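Local atomic coordinates of Dye-decolorizing peroxidase (Irpex lacteus, PDB entry 7D8M), a protein that binds heme b and probably acts as a peroxidase that uses hydrogen peroxide to oxidise dyes and other substrates. Residues Lys26-His31 and Gln134-Leu139; Ser40-Tyr45 and Val68-Ser73; Pro177-Phe182 and Ile196-Arg201; Leu80-Asp85 and Val445-Ala450; Pro64-Asn69 and Glu129-Gln134. All blocks are in the same frame, centred on the assembly; numbering follows the deposited sequence.

Interactions 1, 2 and 5 all belong to one ferredoxin-like unit, in which helices 35-49 and 129-143 pack on a four-stranded antiparallel sheet. Interactions 1 and 5 use successive turns of helix 129-143, share Gln134 and have centres about 9 Å apart. Interaction 2 shares Val68 and Asn69 with interaction 5, and touches interaction 1 where Leu139 CD2 lies 3.3 Å from Tyr45 CZ. Interaction 4, centred about 11 Å from interaction 2, ties helix 441-448 to this unit beside Phe72. Interaction 3 stands apart, at least 23 Å from the others between centres, and is the one near the heme: the Pro177 side chain lies about 7 Å from it.

Interaction 1: Lys26-His31 and Gln134-Leu139; sequences KFVFFH and QYRDDL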
# COMPACT_ATOMS: atom_id res chain seq x y z
N LYS A 26 5.63 2.74 13.83
CA LYS A 26 5.40 4.15 14.13
C LYS A 26 5.81 4.99 12.93
O LYS A 26 6.89 4.79 12.37
CB LYS A 26 6.20 4.57 15.37
CG LYS A 26 5.92 5.97 15.90
CD LYS A 26 6.67 6.16 17.23
CE LYS A 26 5.91 6.95 18.26
NZ LYS A 26 4.51 6.57 18.50
N PHE A 27 4.96 5.94 12.55
CA PHE A 27 5.24 6.87 11.46
C PHE A 27 5.45 8.25 12.05
O PHE A 27 4.52 8.81 12.65
CB PHE A 27 4.09 6.90 10.44
CG PHE A 27 3.89 5.61 9.72
CD1 PHE A 27 3.14 4.59 10.29
CD2 PHE A 27 4.45 5.41 8.46
CE1 PHE A 27 2.95 3.39 9.62
CE2 PHE A 27 4.27 4.22 7.78
CZ PHE A 27 3.52 3.20 8.36
N VAL A 28 6.67 8.79 11.92
CA VAL A 28 7.00 10.10 12.48
C VAL A 28 7.15 11.08 11.32
O VAL A 28 8.17 11.08 10.62
CB VAL A 28 8.27 10.05 13.33
CG1 VAL A 28 8.55 11.43 13.94
CG2 VAL A 28 8.13 9.01 14.44
N PHE A 29 6.14 11.93 11.14
CA PHE A 29 6.16 12.93 10.08
C PHE A 29 6.69 14.25 10.65
O PHE A 29 6.29 14.67 11.74
CB PHE A 29 4.77 13.13 9.48
CG PHE A 29 4.18 11.87 8.85
CD1 PHE A 29 4.45 11.53 7.53
CD2 PHE A 29 3.37 11.02 9.59
CE1 PHE A 29 3.92 10.37 6.95
CE2 PHE A 29 2.82 9.87 9.02
CZ PHE A 29 3.10 9.54 7.70
N PHE A 30 7.58 14.89 9.91
CA PHE A 30 8.30 16.01 10.49
C PHE A 30 8.50 17.11 9.46
O PHE A 30 8.47 16.88 8.25
CB PHE A 30 9.66 15.58 11.05
CG PHE A 30 10.58 14.96 10.01
CD1 PHE A 30 11.37 15.76 9.20
CD2 PHE A 30 10.65 13.59 9.86
CE1 PHE A 30 12.21 15.20 8.24
CE2 PHE A 30 11.49 13.02 8.92
CZ PHE A 30 12.27 13.83 8.11
N HIS A 31 8.77 18.30 9.99
CA HIS A 31 9.17 19.48 9.23
C HIS A 31 10.59 19.85 9.65
O HIS A 31 10.96 19.67 10.81
CB HIS A 31 8.22 20.65 9.51
CG HIS A 31 8.60 21.91 8.81
ND1 HIS A 31 8.28 22.16 7.49
CD2 HIS A 31 9.27 23.01 9.24
CE1 HIS A 31 8.74 23.34 7.14
NE2 HIS A 31 9.34 23.89 8.18
N GLN A 134 10.66 4.90 22.28
CA GLN A 134 12.06 5.14 22.64
C GLN A 134 12.83 5.72 21.47
O GLN A 134 13.51 6.75 21.61
CB GLN A 134 12.69 3.82 23.08
CG GLN A 134 13.60 3.89 24.29
CD GLN A 134 13.58 2.58 25.06
OE1 GLN A 134 13.79 1.51 24.48
NE2 GLN A 134 13.32 2.66 26.36
N TYR A 135 12.76 5.06 20.31
CA TYR A 135 13.44 5.56 19.12
C TYR A 135 12.94 6.94 18.73
O TYR A 135 13.73 7.80 18.30
CB TYR A 135 13.27 4.57 17.97
CG TYR A 135 14.31 3.49 17.94
CD1 TYR A 135 14.38 2.54 18.96
CD2 TYR A 135 15.24 3.41 16.91
CE1 TYR A 135 15.34 1.54 18.94
CE2 TYR A 135 16.22 2.42 16.89
CZ TYR A 135 16.26 1.49 17.91
OH TYR A 135 17.21 0.49 17.90
N ARG A 136 11.64 7.18 18.86
CA ARG A 136 11.10 8.52 18.62
C ARG A 136 11.70 9.53 19.60
O ARG A 136 12.14 10.61 19.20
CB ARG A 136 9.58 8.50 18.73
CG ARG A 136 8.88 9.78 18.28
CD ARG A 136 8.40 10.68 19.41
NE ARG A 136 8.09 9.99 20.67
CZ ARG A 136 6.88 9.59 21.03
NH1 ARG A 136 5.84 9.77 20.23
NH2 ARG A 136 6.71 9.00 22.21
N ASP A 137 11.69 9.20 20.89
CA ASP A 137 12.24 10.11 21.89
C ASP A 137 13.71 10.40 21.60
O ASP A 137 14.16 11.54 21.74
CB ASP A 137 12.10 9.52 23.30
CG ASP A 137 10.66 9.51 23.80
OD1 ASP A 137 9.78 10.16 23.20
OD2 ASP A 137 10.41 8.84 24.83
N ASP A 138 14.46 9.37 21.18
CA ASP A 138 15.87 9.56 20.85
C ASP A 138 16.04 10.51 19.68
O ASP A 138 16.93 11.37 19.69
CB ASP A 138 16.50 8.20 20.54
CG ASP A 138 17.93 8.33 20.06
OD1 ASP A 138 18.73 8.99 20.77
OD2 ASP A 138 18.27 7.76 18.99
N LEU A 139 15.20 10.37 18.64
CA LEU A 139 15.25 11.31 17.53
C LEU A 139 14.94 12.72 18.01
O LEU A 139 15.63 13.68 17.63
CB LEU A 139 14.28 10.87 16.42
CG LEU A 139 14.63 9.61 15.61
CD1 LEU A 139 13.44 9.13 14.72
CD2 LEU A 139 15.85 9.84 14.75
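The side chain of Lys26 lies across Arg136, its CE over one face of the guanidinium group and 3.4 Å from Arg136 NH1. The two residues join strand 24-32 to helix 129-143, the second helix of a ferredoxin-like fold, within the dimeric alpha+beta barrel domain of the DyP family. Long aliphatic chains suit this seam, because their methylenes can pack between strand and helix while their charged ends travel on to partners. Lys26 CD reaches 4.0 Å from Arg136 CB, and the lysine chain bends at chi3 and chi4 (48°) to lay its end against the flat group. Val28, two residues further along the same side of the strand, adds a branched apolar contact: its CG2 meets Arg136 CG at 4.0 Å, the two side chains crossing at about a right angle.

Lys26 NZ and Arg136 NH1 are 3.9 Å apart, yet the pair is held by carboxylates of strand 147-156. Both cations form salt bridges to Asp152, and Lys26 also forms one to Asp154, so the acidic pair probably offsets their mutual charge. Replacing Arg136 by a leucine would probably deprive Asp152 of a cationic mate and leave Lys26 CE without the flat group it covers. The same guanidinium is also held, through NE, by its sequence neighbour: NE forms a salt bridge to Asp137 OD1 at 3.0 Å, with an N-H...O angle of 148°, and approaches from above the carboxylate plane.

Interaction 2: Ser40-Tyr45 and Val68-Ser73; sequences SVLKTY and VNLAFS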
# COMPACT_ATOMS: atom_id res chain seq x y z
N SER A 40 23.55 17.53 10.17
CA SER A 40 24.58 17.09 11.10
C SER A 40 24.17 15.83 11.85
O SER A 40 24.95 14.88 11.97
CB SER A 40 24.93 18.21 12.08
OG SER A 40 25.36 19.35 11.37
N VAL A 41 22.94 15.82 12.39
CA VAL A 41 22.41 14.63 13.05
C VAL A 41 22.41 13.46 12.08
O VAL A 41 22.83 12.35 12.42
CB VAL A 41 21.00 14.89 13.60
CG1 VAL A 41 20.36 13.58 14.06
CG2 VAL A 41 21.03 15.91 14.73
N LEU A 42 21.90 13.70 10.87
CA LEU A 42 21.80 12.64 9.88
C LEU A 42 23.14 11.98 9.61
O LEU A 42 23.22 10.76 9.43
CB LEU A 42 21.25 13.21 8.57
CG LEU A 42 19.75 13.19 8.31
CD1 LEU A 42 19.55 13.59 6.87
CD2 LEU A 42 19.19 11.79 8.57
N LYS A 43 24.22 12.79 9.60
CA LYS A 43 25.53 12.28 9.20
C LYS A 43 25.95 11.09 10.06
O LYS A 43 26.53 10.12 9.55
CB LYS A 43 26.57 13.40 9.26
N THR A 44 25.64 11.12 11.35
CA THR A 44 25.97 10.00 12.22
C THR A 44 24.78 9.09 12.50
O THR A 44 24.97 7.88 12.66
CB THR A 44 26.54 10.50 13.55
OG1 THR A 44 25.75 11.60 14.01
CG2 THR A 44 28.01 10.97 13.38
N TYR A 45 23.57 9.64 12.58
CA TYR A 45 22.40 8.80 12.82
C TYR A 45 22.22 7.77 11.70
O TYR A 45 22.07 6.57 11.97
CB TYR A 45 21.14 9.64 12.96
CG TYR A 45 19.97 8.81 13.44
CD1 TYR A 45 19.79 8.56 14.80
CD2 TYR A 45 19.05 8.25 12.54
CE1 TYR A 45 18.74 7.78 15.25
CE2 TYR A 45 17.99 7.48 12.99
CZ TYR A 45 17.85 7.24 14.34
OH TYR A 45 16.80 6.48 14.81
N VAL A 68 14.63 1.14 11.30
CA VAL A 68 14.36 2.55 11.01
C VAL A 68 14.59 2.80 9.54
O VAL A 68 15.63 2.42 8.99
CB VAL A 68 15.22 3.50 11.86
CG1 VAL A 68 14.78 4.93 11.61
CG2 VAL A 68 15.08 3.18 13.34
N ASN A 69 13.62 3.44 8.90
CA ASN A 69 13.77 3.88 7.53
C ASN A 69 13.42 5.36 7.47
O ASN A 69 12.78 5.91 8.37
CB ASN A 69 12.88 3.08 6.57
CG ASN A 69 13.58 1.84 6.04
OD1 ASN A 69 13.13 1.25 5.07
ND2 ASN A 69 14.68 1.45 6.67
N LEU A 70 13.84 6.01 6.38
CA LEU A 70 13.71 7.46 6.26
C LEU A 70 13.41 7.81 4.81
O LEU A 70 14.02 7.25 3.89
CB LEU A 70 15.00 8.15 6.72
CG LEU A 70 15.13 9.66 6.47
CD1 LEU A 70 14.06 10.40 7.22
CD2 LEU A 70 16.51 10.16 6.89
N ALA A 71 12.47 8.74 4.61
CA ALA A 71 12.10 9.17 3.28
C ALA A 71 11.75 10.66 3.30
O ALA A 71 11.25 11.17 4.30
CB ALA A 71 10.90 8.37 2.74
N PHE A 72 12.02 11.33 2.19
CA PHE A 72 11.84 12.78 2.09
C PHE A 72 10.81 13.14 1.04
O PHE A 72 10.77 12.54 -0.05
CB PHE A 72 13.17 13.48 1.75
CG PHE A 72 14.22 13.35 2.82
CD1 PHE A 72 14.11 14.08 3.99
CD2 PHE A 72 15.29 12.51 2.65
CE1 PHE A 72 15.08 13.98 4.98
CE2 PHE A 72 16.27 12.40 3.63
CZ PHE A 72 16.16 13.13 4.80
N SER A 73 9.98 14.13 1.36
CA SER A 73 9.07 14.74 0.40
C SER A 73 9.81 15.75 -0.47
O SER A 73 10.92 16.18 -0.17
CB SER A 73 7.92 15.43 1.13
OG SER A 73 8.34 16.64 1.75
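Leu42 and Leu70 form the tight part of this contact, with Leu42 CD2 only 3.6 Å from Leu70 CD2. The other branch of Leu42 reaches along the sheet to Phe72, where CD1 stands at the ring edge, near its plane, 4.0 Å from CZ. One leucine thus fills the space before two strand residues, a task for which a forked, flexible side chain is well suited. Leu70 and Phe72 alternate with Ala71, so that both send their side chains to the same side of strand 67-72.

Contact is looser at the Tyr45 end. Its CG is anti to the backbone N (chi1 -170°), which carries the ring out toward the sheet and sets the hydroxyl before the fork of Val68: OH lies 4.0 Å from CG2, with CG1 at the ring edge. Further round the helix Thr44 is exposed, on the side remote from the strand.

Asn69 points to the opposite side of the strand from its neighbours, and its ND2 gives a straight 2.7 Å hydrogen bond to Val68 O (164°), from above the carbonyl plane. The same amide also bonds Thr51 O. The axes of segments 40-45 and 68-72 approach to 12.4 Å, their directions 142° apart, with leucine, valine and aromatic side chains between them: the helix-on-sheet packing of a ferredoxin-like fold.

Interaction 3: Pro177-Phe182 and Ile196-Arg201; sequences PTIPGF and IIFTGR
Pro177 and Ile179 lie on the loop that follows the GXXDG motif of DyP-type peroxidases and the heme-binding residues Ile174 and Ser175, and they pack against the end of the short helix 194-197. Pro177 CG meets Ile197 CD1 at 4.3 Å. Two residues on, Ile179 CD1 comes to the edge of the Phe198 ring, near its plane, 4.2 Å from CE2. Ile197 in turn lays its own CG2 over the centre of that ring, 3.9 Å above the plane, so one face and one edge of Phe198 are taken by isoleucines. Branched aliphatic groups fit such a surface because they touch it with methyls and demand no polar partner.

Both segments then turn away through type II beta turns, each with glycine third. In the turn from Ile179 to Phe182, Pro180 supplies the second position, where its fixed phi belongs, and Gly181 takes the positive phi of 83°. In the turn from Phe198 to Arg201, any beta carbon on Gly200 would be jammed against the carbonyl oxygen of Thr199. The second turn is closed by Arg201 N to Phe198 O at 3.3 Å, while the corresponding bond from Phe182 N is weak.

Ile334 touches both Pro177 and Ile197, and Ile16 and Leu17 of helix 14-17 pack on Phe198. With the Pro177 side chain about 7 Å from the heme, this is apolar second-shell packing beside a heme pocket.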
# COMPACT_ATOMS: atom_id res chain seq x y z
N PRO A 177 5.01 -7.98 -5.75
CA PRO A 177 6.03 -8.36 -6.72
C PRO A 177 7.37 -8.61 -6.05
O PRO A 177 7.64 -8.10 -4.95
CB PRO A 177 6.11 -7.15 -7.65
CG PRO A 177 5.81 -6.00 -6.72
CD PRO A 177 4.72 -6.53 -5.81
N THR A 178 8.20 -9.40 -6.71
CA THR A 178 9.59 -9.55 -6.32
C THR A 178 10.46 -9.30 -7.54
O THR A 178 9.96 -8.92 -8.61
CB THR A 178 9.85 -10.92 -5.70
OG1 THR A 178 11.14 -10.91 -5.06
CG2 THR A 178 9.80 -12.00 -6.76
N ILE A 179 11.76 -9.48 -7.39
CA ILE A 179 12.72 -9.18 -8.46
C ILE A 179 13.50 -10.44 -8.76
O ILE A 179 13.56 -11.38 -7.94
CB ILE A 179 13.64 -7.99 -8.08
CG1 ILE A 179 14.43 -8.29 -6.81
CG2 ILE A 179 12.84 -6.72 -7.93
CD1 ILE A 179 15.44 -7.21 -6.46
N PRO A 180 14.10 -10.53 -9.95
CA PRO A 180 14.92 -11.70 -10.30
C PRO A 180 16.07 -11.91 -9.33
O PRO A 180 16.74 -10.96 -8.91
CB PRO A 180 15.42 -11.38 -11.71
CG PRO A 180 14.43 -10.43 -12.26
CD PRO A 180 13.92 -9.62 -11.11
N GLY A 181 16.31 -13.17 -8.98
CA GLY A 181 17.44 -13.52 -8.15
C GLY A 181 17.24 -13.35 -6.66
O GLY A 181 18.11 -13.78 -5.88
N PHE A 182 16.14 -12.75 -6.23
CA PHE A 182 15.89 -12.49 -4.81
C PHE A 182 15.03 -13.63 -4.28
O PHE A 182 13.82 -13.65 -4.47
CB PHE A 182 15.22 -11.14 -4.62
CG PHE A 182 15.19 -10.68 -3.19
CD1 PHE A 182 16.38 -10.39 -2.53
CD2 PHE A 182 13.99 -10.54 -2.52
CE1 PHE A 182 16.36 -9.96 -1.21
CE2 PHE A 182 13.97 -10.11 -1.20
CZ PHE A 182 15.16 -9.83 -0.54
N ILE A 196 11.30 -1.38 -11.87
CA ILE A 196 9.92 -1.01 -11.56
C ILE A 196 9.79 -0.62 -10.10
O ILE A 196 8.91 0.17 -9.74
CB ILE A 196 8.95 -2.16 -11.93
CG1 ILE A 196 9.10 -2.53 -13.41
CG2 ILE A 196 7.49 -1.79 -11.65
CD1 ILE A 196 8.88 -1.37 -14.36
N ILE A 197 10.67 -1.13 -9.25
CA ILE A 197 10.66 -0.82 -7.83
C ILE A 197 11.74 0.19 -7.46
O ILE A 197 11.49 1.11 -6.68
CB ILE A 197 10.82 -2.11 -7.00
CG1 ILE A 197 9.69 -3.11 -7.30
CG2 ILE A 197 10.95 -1.79 -5.49
CD1 ILE A 197 8.27 -2.51 -7.33
N PHE A 198 12.95 0.01 -7.99
CA PHE A 198 14.12 0.78 -7.58
C PHE A 198 14.52 1.75 -8.68
O PHE A 198 14.82 1.32 -9.80
CB PHE A 198 15.29 -0.15 -7.25
CG PHE A 198 15.03 -1.07 -6.10
CD1 PHE A 198 14.96 -0.58 -4.80
CD2 PHE A 198 14.87 -2.43 -6.30
CE1 PHE A 198 14.72 -1.43 -3.74
CE2 PHE A 198 14.63 -3.27 -5.25
CZ PHE A 198 14.56 -2.77 -3.96
N THR A 199 14.56 3.03 -8.35
CA THR A 199 15.00 4.03 -9.31
C THR A 199 16.45 3.77 -9.73
O THR A 199 17.29 3.38 -8.91
CB THR A 199 14.87 5.43 -8.71
OG1 THR A 199 15.55 5.47 -7.45
CG2 THR A 199 13.40 5.79 -8.51
N GLY A 200 16.72 3.95 -11.02
CA GLY A 200 18.05 3.76 -11.55
C GLY A 200 18.41 2.35 -11.93
O GLY A 200 19.45 2.15 -12.57
N ARG A 201 17.59 1.36 -11.58
CA ARG A 201 17.88 -0.03 -11.91
C ARG A 201 17.21 -0.42 -13.23
O ARG A 201 16.57 0.39 -13.90
CB ARG A 201 17.46 -0.96 -10.76
CG ARG A 201 18.33 -0.83 -9.51
CD ARG A 201 19.80 -1.12 -9.81
NE ARG A 201 20.65 -0.88 -8.64
CZ ARG A 201 21.94 -1.17 -8.59
NH1 ARG A 201 22.55 -1.71 -9.64
NH2 ARG A 201 22.64 -0.92 -7.49

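Interaction 4: Leu80-Asp85 and Val445-Ala450; sequences LNVTDD and VEKFAA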
# COMPACT_ATOMS: atom_id res chain seq x y z
N LEU A 80 16.37 20.87 2.39
CA LEU A 80 17.74 20.37 2.51
C LEU A 80 18.64 20.85 1.37
O LEU A 80 19.78 20.39 1.26
CB LEU A 80 17.73 18.85 2.55
CG LEU A 80 17.14 18.28 3.84
CD1 LEU A 80 16.97 16.77 3.71
CD2 LEU A 80 18.02 18.64 5.02
N ASN A 81 18.14 21.76 0.53
CA ASN A 81 18.85 22.27 -0.64
C ASN A 81 19.34 21.15 -1.54
O ASN A 81 20.50 21.12 -1.98
CB ASN A 81 20.00 23.19 -0.23
CG ASN A 81 20.39 24.14 -1.34
OD1 ASN A 81 21.33 23.89 -2.09
ND2 ASN A 81 19.63 25.22 -1.48
N VAL A 82 18.45 20.21 -1.83
CA VAL A 82 18.70 19.12 -2.77
C VAL A 82 17.77 19.32 -3.95
O VAL A 82 16.57 19.54 -3.77
CB VAL A 82 18.49 17.75 -2.10
CG1 VAL A 82 18.55 16.63 -3.14
CG2 VAL A 82 19.51 17.52 -0.98
N THR A 83 18.33 19.29 -5.16
CA THR A 83 17.53 19.52 -6.35
C THR A 83 16.64 18.31 -6.63
O THR A 83 17.10 17.17 -6.59
CB THR A 83 18.42 19.82 -7.55
OG1 THR A 83 19.32 20.90 -7.23
CG2 THR A 83 17.57 20.23 -8.74
N ASP A 84 15.36 18.56 -6.89
CA ASP A 84 14.46 17.48 -7.29
C ASP A 84 14.59 17.29 -8.79
O ASP A 84 13.88 17.90 -9.59
CB ASP A 84 13.02 17.80 -6.87
CG ASP A 84 12.04 16.71 -7.28
OD1 ASP A 84 12.45 15.73 -7.94
OD2 ASP A 84 10.84 16.85 -6.94
N ASP A 85 15.53 16.42 -9.19
CA ASP A 85 15.69 16.05 -10.58
C ASP A 85 15.29 14.60 -10.82
O ASP A 85 15.82 13.94 -11.71
CB ASP A 85 17.12 16.31 -11.06
CG ASP A 85 18.18 15.74 -10.11
OD1 ASP A 85 17.83 15.01 -9.16
OD2 ASP A 85 19.39 16.03 -10.32
N VAL A 445 23.39 9.86 3.38
CA VAL A 445 24.57 10.51 3.97
C VAL A 445 25.25 11.42 2.97
O VAL A 445 25.62 12.56 3.28
CB VAL A 445 25.54 9.45 4.51
CG1 VAL A 445 26.76 10.13 5.14
CG2 VAL A 445 24.85 8.55 5.52
N GLU A 446 25.43 10.93 1.73
CA GLU A 446 26.27 11.63 0.77
C GLU A 446 25.56 12.82 0.13
O GLU A 446 26.22 13.81 -0.22
CB GLU A 446 26.77 10.66 -0.29
CG GLU A 446 27.76 9.64 0.26
CD GLU A 446 28.16 8.60 -0.77
OE1 GLU A 446 27.54 8.56 -1.85
OE2 GLU A 446 29.11 7.83 -0.48
N LYS A 447 24.24 12.75 -0.05
CA LYS A 447 23.52 13.87 -0.65
C LYS A 447 22.70 14.64 0.38
O LYS A 447 22.93 15.84 0.57
CB LYS A 447 22.62 13.39 -1.79
CG LYS A 447 22.69 14.32 -3.00
CD LYS A 447 21.61 14.02 -4.01
CE LYS A 447 21.77 14.88 -5.26
NZ LYS A 447 22.37 16.21 -4.99
N PHE A 448 21.77 13.98 1.06
CA PHE A 448 20.83 14.71 1.91
C PHE A 448 21.49 15.28 3.17
O PHE A 448 20.96 16.23 3.75
CB PHE A 448 19.66 13.81 2.25
CG PHE A 448 18.83 13.46 1.04
CD1 PHE A 448 17.80 14.28 0.63
CD2 PHE A 448 19.14 12.35 0.28
CE1 PHE A 448 17.06 13.98 -0.51
CE2 PHE A 448 18.40 12.05 -0.86
CZ PHE A 448 17.36 12.87 -1.25
N ALA A 449 22.62 14.74 3.59
CA ALA A 449 23.35 15.26 4.74
C ALA A 449 24.64 15.97 4.34
O ALA A 449 25.58 16.06 5.14
CB ALA A 449 23.63 14.14 5.74
N ALA A 450 24.70 16.50 3.12
CA ALA A 450 25.92 17.14 2.63
C ALA A 450 26.18 18.44 3.38
O ALA A 450 25.39 19.39 3.28
CB ALA A 450 25.81 17.40 1.13
O HOH W 1 21.38 18.88 -5.18
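This is an apolar contact between the loop that leaves helix 74-79 and the last turn of helix 441-448, 360 residues later. A Schellman motif with Asn81 at positive phi ends helix 74-79; Leu80 and Val82, on either side of Asn81 in sequence, both point toward segment 445-450. Leu80 CD1 stands at the edge of the Phe448 ring, 4.0 Å from its CD1. Val82 comes obliquely to the CD1-CE1 border of the ring with both branches: CG2 lies 4.0 Å from Phe448 CD1 and CG1 4.0 Å from CE1. CG1 also meets the aliphatic part of Lys447, at 4.1 Å from CD. Cutting Val82 back to an alanine removes both methyls and is likely to open a gap over the CD1-CE1 side of Phe448 and to deprive Lys447 CD of its contact with CG1.

Phe72 stacks on Phe448, and Trp212 packs near it while forming a cation-pi contact with Lys447. Toward the outside, a water accepts hydrogen bonds from Lys447 NZ (2.9 Å) and Thr83 N (3.1 Å). Phe448 O is buried with no hydrogen-bond partner in the model and meets Leu80 CD1 and CD2, both at 4.0 Å, so the join probably rests on apolar packing, with the water link at its outer side.

Interaction 5: Pro64-Asn69 and Glu129-Gln134; sequences PLAFVN and ESITAQ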
# COMPACT_ATOMS: atom_id res chain seq x y z
N PRO A 64 18.94 -4.53 15.17
CA PRO A 64 18.67 -3.62 16.29
C PRO A 64 17.27 -3.85 16.84
O PRO A 64 16.45 -4.57 16.28
CB PRO A 64 18.81 -2.23 15.66
CG PRO A 64 18.44 -2.44 14.23
CD PRO A 64 18.78 -3.86 13.86
N LEU A 65 16.99 -3.21 17.98
CA LEU A 65 15.70 -3.41 18.63
C LEU A 65 14.55 -2.85 17.80
O LEU A 65 13.42 -3.34 17.89
CB LEU A 65 15.71 -2.80 20.02
CG LEU A 65 16.50 -3.62 21.04
CD1 LEU A 65 16.37 -3.03 22.43
CD2 LEU A 65 16.02 -5.06 21.03
N ALA A 66 14.81 -1.82 16.99
CA ALA A 66 13.80 -1.30 16.07
C ALA A 66 14.45 -1.06 14.72
O ALA A 66 15.60 -0.62 14.65
CB ALA A 66 13.19 0.01 16.58
N PHE A 67 13.72 -1.37 13.65
CA PHE A 67 14.16 -1.03 12.30
C PHE A 67 13.76 0.41 12.00
O PHE A 67 12.67 0.86 12.38
CB PHE A 67 13.52 -1.96 11.27
CG PHE A 67 13.82 -3.42 11.48
CD1 PHE A 67 14.89 -3.83 12.28
CD2 PHE A 67 13.04 -4.40 10.86
CE1 PHE A 67 15.16 -5.18 12.46
CE2 PHE A 67 13.31 -5.75 11.04
CZ PHE A 67 14.38 -6.14 11.83
N VAL A 68 14.63 1.14 11.30
CA VAL A 68 14.36 2.55 11.01
C VAL A 68 14.59 2.80 9.54
O VAL A 68 15.63 2.42 8.99
CB VAL A 68 15.22 3.50 11.86
CG1 VAL A 68 14.78 4.93 11.61
CG2 VAL A 68 15.08 3.18 13.34
N ASN A 69 13.62 3.44 8.90
CA ASN A 69 13.77 3.88 7.53
C ASN A 69 13.42 5.36 7.47
O ASN A 69 12.78 5.91 8.37
CB ASN A 69 12.88 3.08 6.57
CG ASN A 69 13.58 1.84 6.04
OD1 ASN A 69 13.13 1.25 5.07
ND2 ASN A 69 14.68 1.45 6.67
N GLU A 129 5.40 -1.02 21.36
CA GLU A 129 5.23 0.42 21.26
C GLU A 129 6.16 1.17 22.21
O GLU A 129 6.44 2.35 21.98
CB GLU A 129 3.78 0.80 21.54
CG GLU A 129 2.86 0.30 20.45
CD GLU A 129 1.39 0.66 20.67
OE1 GLU A 129 1.03 0.98 21.83
OE2 GLU A 129 0.62 0.63 19.68
N SER A 130 6.64 0.50 23.27
CA SER A 130 7.64 1.11 24.13
C SER A 130 8.93 1.39 23.37
O SER A 130 9.55 2.45 23.55
CB SER A 130 7.91 0.21 25.34
OG SER A 130 9.21 0.44 25.84
N ILE A 131 9.36 0.46 22.52
CA ILE A 131 10.61 0.64 21.79
C ILE A 131 10.45 1.67 20.67
O ILE A 131 11.34 2.49 20.44
CB ILE A 131 11.12 -0.70 21.25
CG1 ILE A 131 11.41 -1.67 22.41
CG2 ILE A 131 12.38 -0.52 20.43
CD1 ILE A 131 11.89 -3.01 21.94
N THR A 132 9.33 1.63 19.93
CA THR A 132 9.14 2.66 18.90
C THR A 132 9.07 4.05 19.53
O THR A 132 9.56 5.03 18.94
CB THR A 132 7.88 2.41 18.05
OG1 THR A 132 6.72 2.54 18.88
CG2 THR A 132 7.92 1.04 17.37
N ALA A 133 8.49 4.16 20.73
CA ALA A 133 8.46 5.45 21.41
C ALA A 133 9.86 5.87 21.85
O ALA A 133 10.21 7.05 21.79
CB ALA A 133 7.51 5.39 22.60
N GLN A 134 10.66 4.90 22.28
CA GLN A 134 12.06 5.14 22.64
C GLN A 134 12.83 5.72 21.47
O GLN A 134 13.51 6.75 21.61
CB GLN A 134 12.69 3.82 23.08
CG GLN A 134 13.60 3.89 24.29
CD GLN A 134 13.58 2.58 25.06
OE1 GLN A 134 13.79 1.51 24.48
NE2 GLN A 134 13.32 2.66 26.36
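Ile131 is the side chain that carries this contact, and its CG2 methyl meets Leu65 and Ala66 together. The chain leaves the first turns of helix 129-143 toward the segment leading into strand 67-72, and at CB it divides. CB itself stands back, and the branches do the touching. CG2, set anti to the backbone N, points at Leu65 and Ala66: it lies 4.0 Å from Ala66 CB, 4.1 Å from Leu65 CB and 3.9 Å from Leu65 O. The other branch, CG1, is anti to the carbonyl carbon (chi1 -62°) and makes no close approach of its own, but its tip CD1 comes 4.3 Å from Leu65 CB, beside the methyl of the first branch. Both methyls of the isoleucine therefore lie against the same side of Leu65 CB.

Residue types follow from the spacing. Ala66 faces the helix where the two backbones come close, CA to CA 6.7 Å from Thr132, and a methyl is what this gap accommodates. Leu65 is exposed, so its branched end can lie on the surface while CB covers the isoleucine. Its carbonyl, though brushed by CG2, is satisfied by a hydrogen bond from Ser126 OG.

Ser126 ends strand 120-126 and also touches Ala66, Ile131 and Thr132. One turn further along the helix, Tyr135 packs on Pro64 and Val68. The contact thus joins the N-terminal end of helix 129-143 to the segment that leads into strand 67-72, while strand 120-126, the next strand in the sheet, touches the helix through Ser126.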